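Local coordinates for protein pentalenene synthase (Streptomyces chartreusis NRRL 3882, PDB 6Q4S) that probably converts farnesyl diphosphate, with magnesium, into the bicyclic sesquiterpene alcohol 7-epi-alpha-eudesmol by a 1,10-cyclisation, at residues V181-H184 with H185-D188; R212-A215 with A216-I219; L267-Y270 with L271-Q274. All coordinates share one frame; numbering follows the deposited sequence.

Interaction 1: V181-H184 with H185-D188; sequences VGIH and HSID
I187 N and D188 N reach back to the carbonyl oxygens of I183 and H184, and these two i to i+4 bonds, both 3.0 Å long, close the first turn of helix 183-194. Just before them G182 leaves helical geometry with a positive phi of 76°, separating this helix from helix 170-180. A break of this kind beside the substrate-contacting arginine, probably R177 here, matches the interrupted helix G of the class I terpene synthase fold.

The carbonyl oxygen of G182 is met from two directions. S186 OG donates to G182 O at 2.6 Å, tilted only modestly from the carbonyl plane, and so ties the break to the new helix through a side chain. H185 holds CG in the crowded position between its backbone N and carbonyl carbon (chi1 63°), which folds the ring back so that G182 O sits 3.0 Å above one imidazole face, offset toward the rim. H185 NE2 is near that oxygen, but the angle is too poor for a hydrogen bond; the ring packs instead among W146, F149 and other residues of helix 136-161.

One turn apart, I183 and I187 cross obliquely, and the 3.5 Å from I183 CG2 to I187 CD1 is closer than two methyl groups normally approach. The polar ends find their partners in neighbouring helices, H184 NE2 at D213 and the D188 carboxylate at R141, R212 and S145. The D188 side chain folds back over its own helix, bringing CG to 3.1 Å from H184 O.

Interaction 2: R212-A215 with A216-I219; sequences RDLA and ADTI
L214 and T218 are joined by two hydrogen bonds in this turn of helix 206-228. L214 O accepts twice from the same residue, from T218 OG1 at 2.8 Å and from T218 N at 2.9 Å, the two donors arriving from opposite faces of the carbonyl plane. The threonine hydroxyl lies anti to its own carbonyl carbon (chi1 -61°), a torsion that turns it back along the helix and places it 37° above the L214 carbonyl plane. A buried hydroxyl is thereby satisfied by the helix itself. Ordinary i to i+4 bonds join A216, D217 and I219 to R212, D213 and A215.

The remaining side-chain contacts set carbon against oxygen. The methyl of A216 nestles against R212 O and D213 O, I219 folds CD1 to 3.3 Å from A215 O, and the end of L214 slants past the D217 carboxylate with CD2 4.1 Å from OD2.

The charged groups look elsewhere. D213 OD1 and D217 OD1 are 6.6 Å apart, and their likely mutual repulsion would be eased by separate partners: D217 forms a salt bridge with R178, while D213 and R212 turn to helix 183-194. Further along, this helix carries N223 and S227, which with E231 probably bind a magnesium ion, as in the metal-binding NSE motif that begins on helix H of class I terpene synthases.

Interaction 3: L267-Y270 with L271-Q274; sequences LDEY and LELQ
L271 N donates to L267 O over 2.8 Å, nearly along the C=O axis and with an N-H...O angle of 167°. Q274 N repeats this almost straight geometry with Y270 O, also at 2.8 Å, whereas the bonds from E272 to D268 and from L273 to E269 are more bent. Together the four form a regular turn of the long helix 252-284.

On one side of that turn Y270 places its CG anti to the backbone N (chi1 172°). The phenol consequently projects outward from the helix and leans toward its C-terminal end, passing alongside L271, whose CD2 comes to 4.0 Å from Y270 CD2, and then past the side chain of Q274. There Q274 CG lies 3.9 Å from Y270 CZ, with the amide plane steeply inclined to the ring at 66°. F11 from the N-terminal region and V298 of helix 288-313 also touch both residues. One turn apart, L267 CG and L271 CD1 make a looser apolar contact at 4.3 Å.

Three carboxylates line another side. E272 stretches back toward the N-terminal end, its OE1 6.0 Å from E269 OE2 and its OE2 6.5 Å from D268 OD2. E269 has a salt bridge to R210, which would offset part of this negative charge. The chemistry is that of an amphipathic helix, with Y270, L267 and L273 buried and a partly exposed acidic strip likely to favour solvent or cationic partners.

Overall arrangement
The turns lie on three neighbouring helices, 183-194, 206-228 and 252-284, of the all-helical fold, with interaction 2 in the middle: its centre is about 9 Å from that of interaction 1 and about 10 Å from that of interaction 3, which are about 18 Å apart. Charge joins the first two, D188 OD1 meeting R212 NH2 at 2.8 Å. Interactions 2 and 3 instead meet largely through L214, whose CD1 is 3.7 Å from L273 CD1. Relative to the probable catalytic pocket, the I219 side chain lies about 4 Å from that of the likely magnesium ligand N223 and G182 about 7 Å from the R177 side chain, while 267-274 stands away from these sites.

Interaction 1: V181-H184 with H185-D188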
ATOM      1  N   VAL A 181       4.770 -15.752  -4.651  1.00 29.54           N
ATOM      2  CA  VAL A 181       4.444 -16.018  -6.065  1.00 32.47           C
ATOM      3  C   VAL A 181       3.925 -14.747  -6.793  1.00 33.23           C
ATOM      4  O   VAL A 181       4.072 -14.658  -7.989  1.00 32.92           O
ATOM      5  CB  VAL A 181       3.469 -17.175  -6.218  1.00 26.21           C
ATOM      6  CG1 VAL A 181       2.079 -16.810  -5.788  1.00 31.02           C
ATOM      7  CG2 VAL A 181       3.422 -17.690  -7.652  1.00 30.74           C
ATOM      8  N   GLY A 182       3.365 -13.783  -6.067  1.00 31.49           N
ATOM      9  CA  GLY A 182       3.151 -12.436  -6.668  1.00 33.00           C
ATOM     10  C   GLY A 182       1.966 -12.369  -7.661  1.00 33.86           C
ATOM     11  O   GLY A 182       1.954 -11.577  -8.649  1.00 31.90           O
ATOM     12  N   ILE A 183       0.949 -13.150  -7.375  1.00 30.13           N
ATOM     13  CA  ILE A 183      -0.149 -13.311  -8.282  1.00 30.21           C
ATOM     14  C   ILE A 183      -1.283 -12.331  -7.968  1.00 30.11           C
ATOM     15  O   ILE A 183      -2.115 -12.046  -8.822  1.00 28.07           O
ATOM     16  CB  ILE A 183      -0.648 -14.773  -8.206  1.00 30.43           C
ATOM     17  CG1 ILE A 183       0.274 -15.666  -9.023  1.00 33.05           C
ATOM     18  CG2 ILE A 183      -2.049 -14.932  -8.714  1.00 30.55           C
ATOM     19  CD1 ILE A 183       0.444 -15.270 -10.499  1.00 34.89           C
ATOM     20  N   HIS A 184      -1.381 -11.846  -6.729  1.00 28.53           N
ATOM     21  CA  HIS A 184      -2.423 -10.885  -6.432  1.00 27.30           C
ATOM     22  C   HIS A 184      -2.282  -9.621  -7.326  1.00 29.21           C
ATOM     23  O   HIS A 184      -3.282  -9.152  -7.898  1.00 28.70           O
ATOM     24  CB  HIS A 184      -2.416 -10.510  -4.937  1.00 29.33           C
ATOM     25  CG  HIS A 184      -2.920 -11.627  -4.063  1.00 31.62           C
ATOM     26  ND1 HIS A 184      -2.164 -12.739  -3.748  1.00 35.01           N
ATOM     27  CD2 HIS A 184      -4.119 -11.807  -3.465  1.00 31.52           C
ATOM     28  CE1 HIS A 184      -2.895 -13.555  -2.999  1.00 32.98           C
ATOM     29  NE2 HIS A 184      -4.078 -13.003  -2.807  1.00 34.24           N
ATOM     30  N   HIS A 185      -1.076  -9.058  -7.383  1.00 27.27           N
ATOM     31  CA  HIS A 185      -0.850  -7.821  -8.181  1.00 29.87           C
ATOM     32  C   HIS A 185      -0.956  -8.165  -9.677  1.00 30.53           C
ATOM     33  O   HIS A 185      -1.370  -7.290 -10.524  1.00 30.81           O
ATOM     34  CB  HIS A 185       0.480  -7.119  -7.872  1.00 28.17           C
ATOM     35  CG  HIS A 185       1.695  -7.923  -8.179  1.00 29.57           C
ATOM     36  ND1 HIS A 185       2.203  -8.074  -9.458  1.00 34.42           N
ATOM     37  CD2 HIS A 185       2.584  -8.536  -7.362  1.00 27.70           C
ATOM     38  CE1 HIS A 185       3.293  -8.801  -9.422  1.00 28.99           C
ATOM     39  NE2 HIS A 185       3.559  -9.066  -8.155  1.00 34.32           N
ATOM     40  N   SER A 186      -0.566  -9.411 -10.008  1.00 29.69           N
ATOM     41  CA  SER A 186      -0.679  -9.892 -11.422  1.00 28.38           C
ATOM     42  C   SER A 186      -2.113  -9.886 -11.909  1.00 28.13           C
ATOM     43  O   SER A 186      -2.366  -9.458 -13.067  1.00 28.96           O
ATOM     44  CB  SER A 186       0.033 -11.229 -11.618  1.00 28.71           C
ATOM     45  OG  SER A 186       1.365 -11.144 -11.156  1.00 26.42           O
ATOM     46  N   ILE A 187      -3.035 -10.340 -11.058  1.00 28.81           N
ATOM     47  CA  ILE A 187      -4.468 -10.321 -11.323  1.00 31.52           C
ATOM     48  C   ILE A 187      -4.997  -8.907 -11.367  1.00 29.99           C
ATOM     49  O   ILE A 187      -5.733  -8.524 -12.309  1.00 30.79           O
ATOM     50  CB  ILE A 187      -5.257 -11.145 -10.304  1.00 35.85           C
ATOM     51  CG1 ILE A 187      -4.977 -12.645 -10.515  1.00 32.78           C
ATOM     52  CG2 ILE A 187      -6.772 -10.915 -10.451  1.00 34.93           C
ATOM     53  CD1 ILE A 187      -5.186 -13.478  -9.251  1.00 35.21           C
ATOM     54  N   ASP A 188      -4.552  -8.081 -10.418  1.00 28.81           N
ATOM     55  CA  ASP A 188      -4.956  -6.668 -10.388  1.00 31.15           C
ATOM     56  C   ASP A 188      -4.661  -6.006 -11.753  1.00 29.55           C
ATOM     57  O   ASP A 188      -5.453  -5.226 -12.226  1.00 31.24           O
ATOM     58  CB  ASP A 188      -4.214  -5.884  -9.312  1.00 31.71           C
ATOM     59  CG  ASP A 188      -4.557  -6.309  -7.888  1.00 29.67           C
ATOM     60  OD1 ASP A 188      -5.650  -6.840  -7.613  1.00 29.48           O
ATOM     61  OD2 ASP A 188      -3.731  -6.046  -7.012  1.00 31.40           O
TER

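Interaction 2: R212-A215 with A216-I219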
ATOM      1  N   ARG A 212      -8.558 -15.420  -5.180  1.00 34.63           N
ATOM      2  CA  ARG A 212      -7.245 -14.872  -5.449  1.00 32.49           C
ATOM      3  C   ARG A 212      -6.162 -15.664  -4.706  1.00 30.98           C
ATOM      4  O   ARG A 212      -5.106 -15.975  -5.271  1.00 29.79           O
ATOM      5  CB  ARG A 212      -7.218 -13.379  -5.045  1.00 33.20           C
ATOM      6  CG  ARG A 212      -8.083 -12.495  -5.946  1.00 36.43           C
ATOM      7  CD  ARG A 212      -8.474 -11.140  -5.347  1.00 38.28           C
ATOM      8  NE  ARG A 212      -7.350 -10.244  -5.038  1.00 37.21           N
ATOM      9  CZ  ARG A 212      -6.736  -9.412  -5.888  1.00 37.86           C
ATOM     10  NH1 ARG A 212      -7.090  -9.339  -7.156  1.00 37.27           N
ATOM     11  NH2 ARG A 212      -5.760  -8.609  -5.444  1.00 38.15           N
ATOM     12  N   ASP A 213      -6.428 -15.971  -3.446  1.00 29.93           N
ATOM     13  CA  ASP A 213      -5.515 -16.806  -2.663  1.00 31.76           C
ATOM     14  C   ASP A 213      -5.332 -18.194  -3.255  1.00 31.54           C
ATOM     15  O   ASP A 213      -4.182 -18.648  -3.386  1.00 29.60           O
ATOM     16  CB  ASP A 213      -5.992 -16.961  -1.252  1.00 33.06           C
ATOM     17  CG  ASP A 213      -5.776 -15.730  -0.408  1.00 40.92           C
ATOM     18  OD1 ASP A 213      -4.931 -14.828  -0.701  1.00 35.82           O
ATOM     19  OD2 ASP A 213      -6.427 -15.720   0.641  1.00 38.78           O
ATOM     20  N   LEU A 214      -6.413 -18.842  -3.663  1.00 32.55           N
ATOM     21  CA  LEU A 214      -6.257 -20.179  -4.336  1.00 33.37           C
ATOM     22  C   LEU A 214      -5.581 -20.131  -5.694  1.00 32.45           C
ATOM     23  O   LEU A 214      -4.813 -21.019  -6.056  1.00 33.78           O
ATOM     24  CB  LEU A 214      -7.603 -20.858  -4.483  1.00 34.22           C
ATOM     25  CG  LEU A 214      -8.299 -21.201  -3.173  1.00 36.51           C
ATOM     26  CD1 LEU A 214      -9.759 -21.463  -3.398  1.00 38.69           C
ATOM     27  CD2 LEU A 214      -7.679 -22.431  -2.473  1.00 37.49           C
ATOM     28  N   ALA A 215      -5.849 -19.084  -6.482  1.00 35.17           N
ATOM     29  CA  ALA A 215      -5.154 -18.899  -7.725  1.00 31.68           C
ATOM     30  C   ALA A 215      -3.667 -18.764  -7.438  1.00 29.39           C
ATOM     31  O   ALA A 215      -2.811 -19.291  -8.169  1.00 30.20           O
ATOM     32  CB  ALA A 215      -5.669 -17.664  -8.485  1.00 34.08           C
ATOM     33  N   ALA A 216      -3.315 -18.026  -6.395  1.00 29.77           N
ATOM     34  CA  ALA A 216      -1.905 -17.866  -6.091  1.00 28.07           C
ATOM     35  C   ALA A 216      -1.283 -19.233  -5.632  1.00 31.62           C
ATOM     36  O   ALA A 216      -0.157 -19.607  -6.014  1.00 28.68           O
ATOM     37  CB  ALA A 216      -1.728 -16.840  -5.020  1.00 31.69           C
ATOM     38  N   ASP A 217      -2.026 -19.976  -4.836  1.00 33.85           N
ATOM     39  CA  ASP A 217      -1.525 -21.346  -4.417  1.00 35.06           C
ATOM     40  C   ASP A 217      -1.269 -22.218  -5.631  1.00 31.92           C
ATOM     41  O   ASP A 217      -0.183 -22.773  -5.793  1.00 34.93           O
ATOM     42  CB  ASP A 217      -2.516 -22.063  -3.514  1.00 37.03           C
ATOM     43  CG  ASP A 217      -2.686 -21.376  -2.174  1.00 42.50           C
ATOM     44  OD1 ASP A 217      -1.802 -20.559  -1.764  1.00 42.64           O
ATOM     45  OD2 ASP A 217      -3.728 -21.626  -1.545  1.00 44.04           O
ATOM     46  N   THR A 218      -2.277 -22.294  -6.492  1.00 32.62           N
ATOM     47  CA  THR A 218      -2.266 -23.158  -7.632  1.00 31.67           C
ATOM     48  C   THR A 218      -1.115 -22.831  -8.453  1.00 30.04           C
ATOM     49  O   THR A 218      -0.349 -23.692  -8.816  1.00 37.34           O
ATOM     50  CB  THR A 218      -3.549 -22.981  -8.440  1.00 33.63           C
ATOM     51  OG1 THR A 218      -4.664 -23.315  -7.631  1.00 35.43           O
ATOM     52  CG2 THR A 218      -3.565 -23.842  -9.692  1.00 38.84           C
ATOM     53  N   ILE A 219      -0.933 -21.561  -8.766  1.00 32.77           N
ATOM     54  CA  ILE A 219       0.172 -21.177  -9.646  1.00 30.23           C
ATOM     55  C   ILE A 219       1.516 -21.379  -8.993  1.00 31.38           C
ATOM     56  O   ILE A 219       2.432 -21.834  -9.648  1.00 30.60           O
ATOM     57  CB  ILE A 219       0.025 -19.719 -10.161  1.00 30.74           C
ATOM     58  CG1 ILE A 219      -1.170 -19.643 -11.069  1.00 34.46           C
ATOM     59  CG2 ILE A 219       1.308 -19.267 -10.891  1.00 30.39           C
ATOM     60  CD1 ILE A 219      -1.749 -18.238 -11.165  1.00 37.74           C
TER

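Interaction 3: L267-Y270 with L271-Q274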
ATOM      1  N   LEU A 267      -6.977 -26.080  -6.961  1.00 40.51           N
ATOM      2  CA  LEU A 267      -7.757 -25.901  -8.202  1.00 43.30           C
ATOM      3  C   LEU A 267      -9.233 -26.239  -8.036  1.00 46.73           C
ATOM      4  O   LEU A 267     -10.108 -25.404  -8.335  1.00 44.60           O
ATOM      5  CB  LEU A 267      -7.138 -26.683  -9.337  1.00 40.96           C
ATOM      6  CG  LEU A 267      -7.655 -26.443 -10.749  1.00 53.06           C
ATOM      7  CD1 LEU A 267      -7.546 -25.004 -11.268  1.00 48.37           C
ATOM      8  CD2 LEU A 267      -6.897 -27.373 -11.681  1.00 51.51           C
ATOM      9  N   ASP A 268      -9.546 -27.420  -7.496  1.00 45.26           N
ATOM     10  CA  ASP A 268     -10.951 -27.776  -7.309  1.00 44.43           C
ATOM     11  C   ASP A 268     -11.694 -26.897  -6.354  1.00 41.57           C
ATOM     12  O   ASP A 268     -12.890 -26.700  -6.557  1.00 42.73           O
ATOM     13  CB  ASP A 268     -11.157 -29.222  -6.812  1.00 53.02           C
ATOM     14  CG  ASP A 268     -10.623 -30.268  -7.772  1.00 59.74           C
ATOM     15  OD1 ASP A 268     -10.514 -30.026  -9.008  1.00 58.16           O
ATOM     16  OD2 ASP A 268     -10.274 -31.349  -7.243  1.00 73.08           O
ATOM     17  N   GLU A 269     -11.057 -26.411  -5.293  1.00 39.91           N
ATOM     18  CA  GLU A 269     -11.739 -25.477  -4.426  1.00 41.80           C
ATOM     19  C   GLU A 269     -11.975 -24.116  -5.212  1.00 40.99           C
ATOM     20  O   GLU A 269     -13.024 -23.492  -5.049  1.00 40.21           O
ATOM     21  CB  GLU A 269     -10.991 -25.229  -3.118  1.00 38.99           C
ATOM     22  CG  GLU A 269     -11.803 -24.341  -2.150  1.00 44.90           C
ATOM     23  CD  GLU A 269     -11.059 -23.854  -0.894  1.00 48.48           C
ATOM     24  OE1 GLU A 269      -9.961 -24.352  -0.573  1.00 47.10           O
ATOM     25  OE2 GLU A 269     -11.575 -22.933  -0.199  1.00 54.79           O
ATOM     26  N   TYR A 270     -10.977 -23.691  -5.975  1.00 39.36           N
ATOM     27  CA  TYR A 270     -11.077 -22.524  -6.881  1.00 38.25           C
ATOM     28  C   TYR A 270     -12.296 -22.670  -7.817  1.00 47.24           C
ATOM     29  O   TYR A 270     -13.185 -21.767  -7.872  1.00 41.45           O
ATOM     30  CB  TYR A 270      -9.772 -22.249  -7.716  1.00 40.45           C
ATOM     31  CG  TYR A 270     -10.034 -21.152  -8.757  1.00 40.30           C
ATOM     32  CD1 TYR A 270     -10.087 -19.792  -8.377  1.00 39.78           C
ATOM     33  CD2 TYR A 270     -10.343 -21.479 -10.054  1.00 36.61           C
ATOM     34  CE1 TYR A 270     -10.389 -18.805  -9.297  1.00 42.46           C
ATOM     35  CE2 TYR A 270     -10.674 -20.507 -10.987  1.00 40.76           C
ATOM     36  CZ  TYR A 270     -10.709 -19.168 -10.616  1.00 44.86           C
ATOM     37  OH  TYR A 270     -11.038 -18.206 -11.563  1.00 42.62           O
ATOM     38  N   LEU A 271     -12.385 -23.822  -8.493  1.00 45.59           N
ATOM     39  CA  LEU A 271     -13.530 -24.099  -9.354  1.00 42.30           C
ATOM     40  C   LEU A 271     -14.889 -24.091  -8.641  1.00 49.70           C
ATOM     41  O   LEU A 271     -15.871 -23.599  -9.224  1.00 47.50           O
ATOM     42  CB  LEU A 271     -13.314 -25.383 -10.125  1.00 45.50           C
ATOM     43  CG  LEU A 271     -12.128 -25.346 -11.072  1.00 49.53           C
ATOM     44  CD1 LEU A 271     -11.868 -26.727 -11.678  1.00 49.97           C
ATOM     45  CD2 LEU A 271     -12.299 -24.287 -12.174  1.00 51.18           C
ATOM     46  N   GLU A 272     -14.957 -24.577  -7.399  1.00 48.17           N
ATOM     47  CA  GLU A 272     -16.209 -24.487  -6.585  1.00 54.15           C
ATOM     48  C   GLU A 272     -16.596 -23.031  -6.290  1.00 52.38           C
ATOM     49  O   GLU A 272     -17.788 -22.670  -6.263  1.00 44.31           O
ATOM     50  CB  GLU A 272     -16.105 -25.209  -5.231  1.00 56.16           C
ATOM     51  CG  GLU A 272     -16.064 -26.744  -5.265  1.00 70.38           C
ATOM     52  CD  GLU A 272     -15.475 -27.432  -3.995  1.00 74.10           C
ATOM     53  OE1 GLU A 272     -15.254 -26.792  -2.924  1.00 71.18           O
ATOM     54  OE2 GLU A 272     -15.215 -28.665  -4.071  1.00 79.75           O
ATOM     55  N   LEU A 273     -15.608 -22.195  -5.995  1.00 49.81           N
ATOM     56  CA  LEU A 273     -15.923 -20.781  -5.685  1.00 49.40           C
ATOM     57  C   LEU A 273     -16.322 -20.081  -6.988  1.00 37.06           C
ATOM     58  O   LEU A 273     -17.242 -19.261  -7.014  1.00 48.66           O
ATOM     59  CB  LEU A 273     -14.762 -20.103  -4.958  1.00 47.41           C
ATOM     60  CG  LEU A 273     -14.520 -20.625  -3.563  1.00 48.06           C
ATOM     61  CD1 LEU A 273     -13.198 -20.135  -3.018  1.00 46.85           C
ATOM     62  CD2 LEU A 273     -15.632 -20.190  -2.661  1.00 51.41           C
ATOM     63  N   GLN A 274     -15.676 -20.411  -8.081  1.00 40.70           N
ATOM     64  CA  GLN A 274     -16.132 -19.899  -9.372  1.00 43.52           C
ATOM     65  C   GLN A 274     -17.647 -20.088  -9.631  1.00 51.69           C
ATOM     66  O   GLN A 274     -18.323 -19.180 -10.108  1.00 48.93           O
ATOM     67  CB  GLN A 274     -15.375 -20.522 -10.511  1.00 43.09           C
ATOM     68  CG  GLN A 274     -14.486 -19.607 -11.273  1.00 40.90           C
ATOM     69  CD  GLN A 274     -13.908 -20.223 -12.514  1.00 45.42           C
ATOM     70  OE1 GLN A 274     -14.421 -21.240 -13.061  1.00 49.14           O
ATOM     71  NE2 GLN A 274     -12.891 -19.569 -13.043  1.00 38.03           N
TER